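Long-range contacts in CRISPR-associated endoribonuclease Cas2 (Thermococcus onnurineus, PDB 5G4D), which probably acts in CRISPR adaptation, as a homodimer that joins Cas1, and is predicted to be a magnesium-dependent endoribonuclease specific for single-stranded RNA: residues Y5-Y10 / S70-E75; K21-R26 / A50-L55. All blocks are in the same frame, centred on the assembly; numbering follows the deposited sequence.

Contact 1 (Y5-Y10 / S70-E75); sequences YVVIVY and SMPKRE
Y5 lays one face of its ring over the backbone of M71: the CA of M71 stands 3.6 Å from the centroid of the Y5 ring and only 8° off the ring normal, a CH-pi contact over the middle of the face. With CG of Y5 anti to its own nitrogen (chi1 -163°), the ring is swung against M71, while CB of Y5 rests against the carbonyl carbon of S70. The M71 side chain then runs out over the same ring. Its CB lies 3.5 Å from CE2 of Y5, CG reaches CZ, and the chain bends at chi3 (-95°), which turns the methyl end toward the phenol oxygen. The sulfur stays oblique to the ring, 5.3 Å from M71 SD to the centroid of Y5, so the Met-aromatic contact is a loose one beside the closer carbon packing. P72 crosses the ring at about a right angle, its CD approaching obliquely from the same side of the ring plane as M71, 3.6 Å from CD1 of Y5, while its CG just touches CG2 of V7 at 4.5 Å.

No hydrogen bond joins the two segments. Within 70-75, R74 folds back and grips the carbonyl of P72 side-on: NE and NH2 of R74 each sit 3.0 Å from O of P72, which lies in the guanidinium plane. E37 ties the polar ends together: its OE1 is hydrogen-bonded to OH of Y5 and forms a salt bridge with NH2 of R74, which further fixes the arginine.

Strand 4-11 is a central strand of the ferredoxin-like Cas2 sheet, held between strands 35-40 and 62-68. The segment 70-75 leaves strand 62-68, passes beside Y5, and from K73 onward pairs antiparallel with a strand of the second subunit, carrying the sheet across the dimer interface.

Contact 2 (K21-R26 / A50-L55); sequences KKFLRR and AGLLDL
F23 reaches from helix 17-25 to helix 42-55 and lays a face of its ring against the backbone of G51, with CZ of F23 3.6 Å from the CA of G51. The ring gets there because its CG is anti to the backbone nitrogen (chi1 172°), which carries it toward helix 42-55. Since G51 carries no side chain, the phenyl can come right up to the main chain, and its tip settles over the G51 CA and carbonyl carbon.

Two leucines of the second helix meet the phenylalanine from the same side of its ring plane as G51. L55 meets it near the root, its methyl CD1 3.6 Å from CB of F23 and slightly farther from CG, with the two side chains slanted across one another. L52 crosses F23 obliquely, with CD2 of L52 4.1 Å from CD2 of F23.

The axes of 21-25 and 50-55 run antiparallel, 169° between their directions, and come within 10.4 Å. They belong to helices 17-25 and 42-55, the pair that packs on one side of the beta sheet in the ferredoxin-like fold of Cas2.

Toward that sheet the contact becomes purely aliphatic. L24 and L52 cross at about a right angle, CD2 of L24 4.0 Å from CD2 of L52, and the same L52 methyl also touches CG and CD1 of L24. L24 goes on to pack against I8, Y10 and F36 of the sheet, whereas L52 also meets V20 and, across the dimer interface, L77 of the second subunit. The F23 ring also meets that of H27, their planes inclined at about 45°.

Contacts 1 and 2 lie on opposite sides of the chain's centre, their centres about 17 Å apart, and 21-26/50-55 is nested within the loop that 5-10/70-75 closes. Strand 4-11 and helix 17-25 follow each other in the chain and join the two directly: CE1 of Y10 lies 3.7 Å from CD1 of L24, and OH of Y10 packs 3.4 Å from CB of K21. D11, the predicted catalytic magnesium ligand, comes just after Y10 in sequence; its side chain is about 11 Å from that of L24, whereas contact 1 lies away from that site. Both contacts also touch the second subunit.

Contact 1 (Y5-Y10 / S70-E75)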
ATOM      1  N   TYR A   5      -0.245  14.185  -2.206  1.00 15.96           N
ATOM      2  CA  TYR A   5      -1.148  13.044  -2.196  1.00 16.21           C
ATOM      3  C   TYR A   5      -0.440  11.894  -1.491  1.00 15.93           C
ATOM      4  O   TYR A   5       0.730  11.630  -1.769  1.00 18.84           O
ATOM      5  CB  TYR A   5      -1.529  12.644  -3.630  1.00 17.70           C
ATOM      6  CG  TYR A   5      -2.738  11.760  -3.717  1.00 17.58           C
ATOM      7  CD1 TYR A   5      -2.629  10.382  -3.545  1.00 16.16           C
ATOM      8  CD2 TYR A   5      -3.997  12.293  -3.984  1.00 19.30           C
ATOM      9  CE1 TYR A   5      -3.742   9.564  -3.608  1.00 18.24           C
ATOM     10  CE2 TYR A   5      -5.114  11.482  -4.054  1.00 19.34           C
ATOM     11  CZ  TYR A   5      -4.984  10.118  -3.860  1.00 19.02           C
ATOM     12  OH  TYR A   5      -6.082   9.296  -3.923  1.00 20.77           O
ATOM     13  N   VAL A   6      -1.126  11.221  -0.569  1.00 14.07           N
ATOM     14  CA  VAL A   6      -0.470  10.166   0.200  1.00 15.35           C
ATOM     15  C   VAL A   6      -1.155   8.824  -0.026  1.00 14.91           C
ATOM     16  O   VAL A   6      -2.363   8.735  -0.270  1.00 15.64           O
ATOM     17  CB  VAL A   6      -0.416  10.485   1.713  1.00 13.69           C
ATOM     18  CG1 VAL A   6       0.498  11.685   1.969  1.00 16.88           C
ATOM     19  CG2 VAL A   6      -1.825  10.718   2.269  1.00 15.32           C
ATOM     20  N   VAL A   7      -0.353   7.767   0.045  1.00 12.52           N
ATOM     21  CA  VAL A   7      -0.847   6.397   0.177  1.00 12.93           C
ATOM     22  C   VAL A   7      -0.249   5.875   1.465  1.00 12.16           C
ATOM     23  O   VAL A   7       0.977   5.896   1.629  1.00 12.76           O
ATOM     24  CB  VAL A   7      -0.448   5.490  -1.002  1.00 11.78           C
ATOM     25  CG1 VAL A   7      -0.910   4.047  -0.728  1.00 13.48           C
ATOM     26  CG2 VAL A   7      -0.993   6.013  -2.325  1.00 15.54           C
ATOM     27  N   ILE A   8      -1.098   5.418   2.385  1.00 11.05           N
ATOM     28  CA  ILE A   8      -0.641   4.953   3.689  1.00 11.77           C
ATOM     29  C   ILE A   8      -0.957   3.471   3.824  1.00 13.40           C
ATOM     30  O   ILE A   8      -2.106   3.053   3.636  1.00 13.72           O
ATOM     31  CB  ILE A   8      -1.284   5.742   4.842  1.00 13.29           C
ATOM     32  CG1 ILE A   8      -0.926   7.222   4.719  1.00 13.91           C
ATOM     33  CG2 ILE A   8      -0.815   5.172   6.186  1.00 13.65           C
ATOM     34  CD1 ILE A   8      -1.315   8.027   5.954  1.00 13.09           C
ATOM     35  N   VAL A   9       0.060   2.682   4.153  1.00 11.28           N
ATOM     36  CA  VAL A   9      -0.110   1.260   4.446  1.00 12.55           C
ATOM     37  C   VAL A   9       0.402   1.023   5.857  1.00 13.21           C
ATOM     38  O   VAL A   9       1.362   1.667   6.289  1.00 13.84           O
ATOM     39  CB  VAL A   9       0.637   0.366   3.430  1.00 14.33           C
ATOM     40  CG1 VAL A   9       0.088   0.582   2.039  1.00 14.95           C
ATOM     41  CG2 VAL A   9       2.134   0.659   3.465  1.00 15.97           C
ATOM     42  N   TYR A  10      -0.240   0.120   6.592  1.00 12.68           N
ATOM     43  CA  TYR A  10       0.185  -0.070   7.976  1.00 15.20           C
ATOM     44  C   TYR A  10       0.086  -1.531   8.381  1.00 16.39           C
ATOM     45  O   TYR A  10      -0.765  -2.285   7.905  1.00 16.95           O
ATOM     46  CB  TYR A  10      -0.604   0.802   8.965  1.00 15.04           C
ATOM     47  CG  TYR A  10      -2.106   0.650   8.919  1.00 14.96           C
ATOM     48  CD1 TYR A  10      -2.876   1.445   8.086  1.00 14.50           C
ATOM     49  CD2 TYR A  10      -2.758  -0.271   9.737  1.00 19.13           C
ATOM     50  CE1 TYR A  10      -4.242   1.322   8.036  1.00 17.25           C
ATOM     51  CE2 TYR A  10      -4.137  -0.398   9.706  1.00 20.34           C
ATOM     52  CZ  TYR A  10      -4.874   0.407   8.859  1.00 19.18           C
ATOM     53  OH  TYR A  10      -6.246   0.305   8.813  1.00 19.05           O
ATOM     54  N   SER A  70       0.580  13.940  -6.902  1.00 20.52           N
ATOM     55  CA  SER A  70      -0.824  13.948  -7.280  1.00 23.28           C
ATOM     56  C   SER A  70      -1.323  12.519  -7.169  1.00 20.79           C
ATOM     57  O   SER A  70      -0.544  11.589  -6.927  1.00 17.01           O
ATOM     58  CB  SER A  70      -1.014  14.481  -8.702  1.00 24.34           C
ATOM     59  OG  SER A  70      -0.339  13.640  -9.623  1.00 29.01           O
ATOM     60  N   MET A  71      -2.620  12.340  -7.388  1.00 18.68           N
ATOM     61  CA  MET A  71      -3.207  11.014  -7.317  1.00 19.52           C
ATOM     62  C   MET A  71      -2.538  10.099  -8.338  1.00 22.23           C
ATOM     63  O   MET A  71      -2.456  10.455  -9.528  1.00 18.89           O
ATOM     64  CB  MET A  71      -4.711  11.077  -7.557  1.00 22.00           C
ATOM     65  CG  MET A  71      -5.407   9.741  -7.428  1.00 22.02           C
ATOM     66  SD  MET A  71      -7.167   9.882  -7.792  1.00 30.04           S
ATOM     67  CE  MET A  71      -7.916  10.105  -6.197  1.00 35.58           C
ATOM     68  N   PRO A  72      -2.001   8.962  -7.916  1.00 15.54           N
ATOM     69  CA  PRO A  72      -1.287   8.084  -8.837  1.00 17.83           C
ATOM     70  C   PRO A  72      -2.234   7.258  -9.688  1.00 19.34           C
ATOM     71  O   PRO A  72      -3.356   6.929  -9.292  1.00 17.58           O
ATOM     72  CB  PRO A  72      -0.468   7.187  -7.898  1.00 17.53           C
ATOM     73  CG  PRO A  72      -1.294   7.129  -6.634  1.00 16.02           C
ATOM     74  CD  PRO A  72      -1.923   8.502  -6.515  1.00 17.27           C
ATOM     75  N   LYS A  73      -1.761   6.913 -10.882  1.00 17.98           N
ATOM     76  CA  LYS A  73      -2.492   5.950 -11.678  1.00 16.28           C
ATOM     77  C   LYS A  73      -2.395   4.573 -11.019  1.00 18.26           C
ATOM     78  O   LYS A  73      -1.425   4.259 -10.323  1.00 16.27           O
ATOM     79  CB  LYS A  73      -1.959   5.905 -13.110  1.00 20.00           C
ATOM     80  CG  LYS A  73      -2.700   4.901 -13.954  1.00 27.07           C
ATOM     81  CD  LYS A  73      -2.389   5.028 -15.410  1.00 33.08           C
ATOM     82  CE  LYS A  73      -0.916   5.014 -15.555  1.00 30.48           C
ATOM     83  NZ  LYS A  73      -0.445   3.646 -15.858  1.00 38.07           N
ATOM     84  N   ARG A  74      -3.434   3.768 -11.196  1.00 21.64           N
ATOM     85  CA  ARG A  74      -3.405   2.425 -10.635  1.00 17.84           C
ATOM     86  C   ARG A  74      -4.259   1.500 -11.480  1.00 22.92           C
ATOM     87  O   ARG A  74      -5.183   1.933 -12.171  1.00 22.43           O
ATOM     88  CB  ARG A  74      -3.875   2.415  -9.172  1.00 16.65           C
ATOM     89  CG  ARG A  74      -5.392   2.334  -8.949  1.00 21.81           C
ATOM     90  CD  ARG A  74      -6.096   3.674  -9.191  1.00 21.31           C
ATOM     91  NE  ARG A  74      -5.406   4.815  -8.582  1.00 21.10           N
ATOM     92  CZ  ARG A  74      -5.509   5.154  -7.298  1.00 19.10           C
ATOM     93  NH1 ARG A  74      -6.262   4.431  -6.468  1.00 21.95           N
ATOM     94  NH2 ARG A  74      -4.836   6.195  -6.842  1.00 19.15           N
ATOM     95  N   GLU A  75      -3.925   0.209 -11.418  1.00 20.09           N
ATOM     96  CA  GLU A  75      -4.724  -0.853 -12.016  1.00 18.45           C
ATOM     97  C   GLU A  75      -5.207  -1.769 -10.904  1.00 20.66           C
ATOM     98  O   GLU A  75      -4.440  -2.112 -10.006  1.00 19.20           O
ATOM     99  CB  GLU A  75      -3.918  -1.654 -13.037  1.00 21.31           C
ATOM    100  CG  GLU A  75      -4.638  -2.908 -13.504  1.00 24.51           C
ATOM    101  CD  GLU A  75      -4.156  -3.418 -14.846  1.00 28.12           C
ATOM    102  OE1 GLU A  75      -3.072  -2.990 -15.312  1.00 26.24           O
ATOM    103  OE2 GLU A  75      -4.883  -4.247 -15.442  1.00 29.09           O
TER

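Contact 2 (K21-R26 / A50-L55)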
ATOM      1  N   LYS A  21      -7.244   2.179  12.045  1.00 19.52           N
ATOM      2  CA  LYS A  21      -8.226   2.194  10.964  1.00 19.43           C
ATOM      3  C   LYS A  21      -9.269   3.289  11.174  1.00 20.87           C
ATOM      4  O   LYS A  21      -9.576   4.061  10.257  1.00 21.23           O
ATOM      5  CB  LYS A  21      -8.898   0.822  10.862  1.00 20.80           C
ATOM      6  CG  LYS A  21     -10.028   0.751   9.834  1.00 23.97           C
ATOM      7  CD  LYS A  21     -10.646  -0.653   9.790  1.00 27.41           C
ATOM      8  CE  LYS A  21     -11.323  -1.009  11.108  1.00 33.54           C
ATOM      9  NZ  LYS A  21     -12.099  -2.293  11.032  1.00 38.14           N
ATOM     10  N   LYS A  22      -9.833   3.371  12.384  1.00 19.81           N
ATOM     11  CA  LYS A  22     -10.891   4.349  12.630  1.00 20.37           C
ATOM     12  C   LYS A  22     -10.374   5.775  12.498  1.00 22.27           C
ATOM     13  O   LYS A  22     -11.073   6.648  11.970  1.00 23.23           O
ATOM     14  CB  LYS A  22     -11.514   4.124  14.018  1.00 23.59           C
ATOM     15  CG  LYS A  22     -12.808   4.898  14.246  1.00 32.75           C
ATOM     16  CD  LYS A  22     -13.569   4.374  15.475  1.00 34.68           C
ATOM     17  CE  LYS A  22     -12.796   4.619  16.767  1.00 41.93           C
ATOM     18  NZ  LYS A  22     -12.559   6.070  17.037  1.00 47.08           N
ATOM     19  N   PHE A  23      -9.141   6.028  12.951  1.00 20.12           N
ATOM     20  CA  PHE A  23      -8.552   7.360  12.815  1.00 18.88           C
ATOM     21  C   PHE A  23      -8.344   7.722  11.349  1.00 22.15           C
ATOM     22  O   PHE A  23      -8.665   8.838  10.921  1.00 23.33           O
ATOM     23  CB  PHE A  23      -7.226   7.434  13.580  1.00 18.04           C
ATOM     24  CG  PHE A  23      -6.445   8.709  13.340  1.00 21.25           C
ATOM     25  CD1 PHE A  23      -6.814   9.893  13.960  1.00 21.90           C
ATOM     26  CD2 PHE A  23      -5.332   8.713  12.512  1.00 21.36           C
ATOM     27  CE1 PHE A  23      -6.094  11.066  13.746  1.00 20.75           C
ATOM     28  CE2 PHE A  23      -4.608   9.879  12.279  1.00 20.16           C
ATOM     29  CZ  PHE A  23      -4.988  11.061  12.907  1.00 22.59           C
ATOM     30  N   LEU A  24      -7.786   6.800  10.561  1.00 18.63           N
ATOM     31  CA  LEU A  24      -7.490   7.146   9.175  1.00 17.20           C
ATOM     32  C   LEU A  24      -8.763   7.314   8.351  1.00 19.28           C
ATOM     33  O   LEU A  24      -8.774   8.087   7.384  1.00 18.27           O
ATOM     34  CB  LEU A  24      -6.561   6.098   8.557  1.00 17.24           C
ATOM     35  CG  LEU A  24      -5.107   6.172   9.053  1.00 16.71           C
ATOM     36  CD1 LEU A  24      -4.295   5.040   8.440  1.00 13.19           C
ATOM     37  CD2 LEU A  24      -4.436   7.513   8.753  1.00 17.02           C
ATOM     38  N   ARG A  25      -9.850   6.633   8.729  1.00 19.25           N
ATOM     39  CA  ARG A  25     -11.116   6.821   8.023  1.00 22.23           C
ATOM     40  C   ARG A  25     -11.622   8.247   8.158  1.00 23.38           C
ATOM     41  O   ARG A  25     -12.367   8.727   7.296  1.00 25.51           O
ATOM     42  CB  ARG A  25     -12.176   5.841   8.534  1.00 24.23           C
ATOM     43  CG  ARG A  25     -11.979   4.409   8.093  1.00 27.99           C
ATOM     44  CD  ARG A  25     -13.164   3.535   8.492  1.00 33.41           C
ATOM     45  NE  ARG A  25     -14.406   3.921   7.824  1.00 37.57           N
ATOM     46  CZ  ARG A  25     -15.611   3.479   8.177  1.00 45.75           C
ATOM     47  NH1 ARG A  25     -15.739   2.645   9.200  1.00 40.05           N
ATOM     48  NH2 ARG A  25     -16.691   3.878   7.515  1.00 47.22           N
ATOM     49  N   ARG A  26     -11.226   8.945   9.219  1.00 24.54           N
ATOM     50  CA  ARG A  26     -11.604  10.342   9.370  1.00 25.52           C
ATOM     51  C   ARG A  26     -10.758  11.296   8.532  1.00 26.15           C
ATOM     52  O   ARG A  26     -11.008  12.506   8.563  1.00 26.12           O
ATOM     53  CB  ARG A  26     -11.514  10.746  10.841  1.00 26.96           C
ATOM     54  CG  ARG A  26     -12.393   9.929  11.772  1.00 30.28           C
ATOM     55  CD  ARG A  26     -12.085  10.262  13.223  1.00 39.20           C
ATOM     56  NE  ARG A  26     -13.302  10.479  13.982  1.00 48.29           N
ATOM     57  CZ  ARG A  26     -13.845   9.570  14.785  1.00 48.97           C
ATOM     58  NH1 ARG A  26     -13.266   8.390  14.938  1.00 45.69           N
ATOM     59  NH2 ARG A  26     -14.971   9.837  15.443  1.00 46.59           N
ATOM     60  N   ALA A  50       0.980  12.814  13.488  1.00 22.18           N
ATOM     61  CA  ALA A  50       0.928  12.906  14.947  1.00 23.32           C
ATOM     62  C   ALA A  50      -0.166  12.014  15.529  1.00 22.56           C
ATOM     63  O   ALA A  50       0.025  11.402  16.590  1.00 24.24           O
ATOM     64  CB  ALA A  50       0.723  14.359  15.380  1.00 20.58           C
ATOM     65  N   GLY A  51      -1.321  11.934  14.863  1.00 19.05           N
ATOM     66  CA  GLY A  51      -2.362  11.027  15.322  1.00 21.17           C
ATOM     67  C   GLY A  51      -1.921   9.578  15.291  1.00 23.04           C
ATOM     68  O   GLY A  51      -2.195   8.812  16.223  1.00 22.52           O
ATOM     69  N   LEU A  52      -1.230   9.175  14.220  1.00 19.49           N
ATOM     70  CA  LEU A  52      -0.766   7.795  14.109  1.00 20.29           C
ATOM     71  C   LEU A  52       0.271   7.473  15.180  1.00 24.35           C
ATOM     72  O   LEU A  52       0.235   6.393  15.783  1.00 21.20           O
ATOM     73  CB  LEU A  52      -0.201   7.548  12.705  1.00 18.22           C
ATOM     74  CG  LEU A  52      -1.267   7.492  11.613  1.00 17.27           C
ATOM     75  CD1 LEU A  52      -0.595   7.501  10.254  1.00 16.28           C
ATOM     76  CD2 LEU A  52      -2.167   6.241  11.761  1.00 14.95           C
ATOM     77  N   LEU A  53       1.195   8.404  15.438  1.00 23.13           N
ATOM     78  CA  LEU A  53       2.212   8.176  16.461  1.00 23.78           C
ATOM     79  C   LEU A  53       1.595   7.996  17.842  1.00 28.08           C
ATOM     80  O   LEU A  53       2.122   7.238  18.663  1.00 27.53           O
ATOM     81  CB  LEU A  53       3.210   9.335  16.459  1.00 26.49           C
ATOM     82  CG  LEU A  53       4.103   9.380  15.214  1.00 25.95           C
ATOM     83  CD1 LEU A  53       4.837  10.714  15.091  1.00 27.09           C
ATOM     84  CD2 LEU A  53       5.099   8.221  15.232  1.00 25.71           C
ATOM     85  N   ASP A  54       0.466   8.654  18.109  1.00 26.54           N
ATOM     86  CA  ASP A  54      -0.203   8.482  19.392  1.00 29.75           C
ATOM     87  C   ASP A  54      -0.875   7.124  19.515  1.00 28.99           C
ATOM     88  O   ASP A  54      -1.066   6.639  20.635  1.00 30.38           O
ATOM     89  CB  ASP A  54      -1.227   9.597  19.606  1.00 30.84           C
ATOM     90  CG  ASP A  54      -0.586  10.888  20.078  1.00 39.05           C
ATOM     91  OD1 ASP A  54       0.296  10.818  20.960  1.00 45.35           O
ATOM     92  OD2 ASP A  54      -0.948  11.967  19.562  1.00 40.30           O
ATOM     93  N   LEU A  55      -1.224   6.495  18.395  1.00 24.13           N
ATOM     94  CA  LEU A  55      -1.978   5.250  18.425  1.00 26.03           C
ATOM     95  C   LEU A  55      -1.116   4.004  18.267  1.00 29.15           C
ATOM     96  O   LEU A  55      -1.580   2.909  18.599  1.00 31.24           O
ATOM     97  CB  LEU A  55      -3.041   5.255  17.316  1.00 25.05           C
ATOM     98  CG  LEU A  55      -4.161   6.278  17.467  1.00 27.30           C
ATOM     99  CD1 LEU A  55      -4.969   6.347  16.194  1.00 23.97           C
ATOM    100  CD2 LEU A  55      -5.050   5.900  18.634  1.00 26.01           C
TER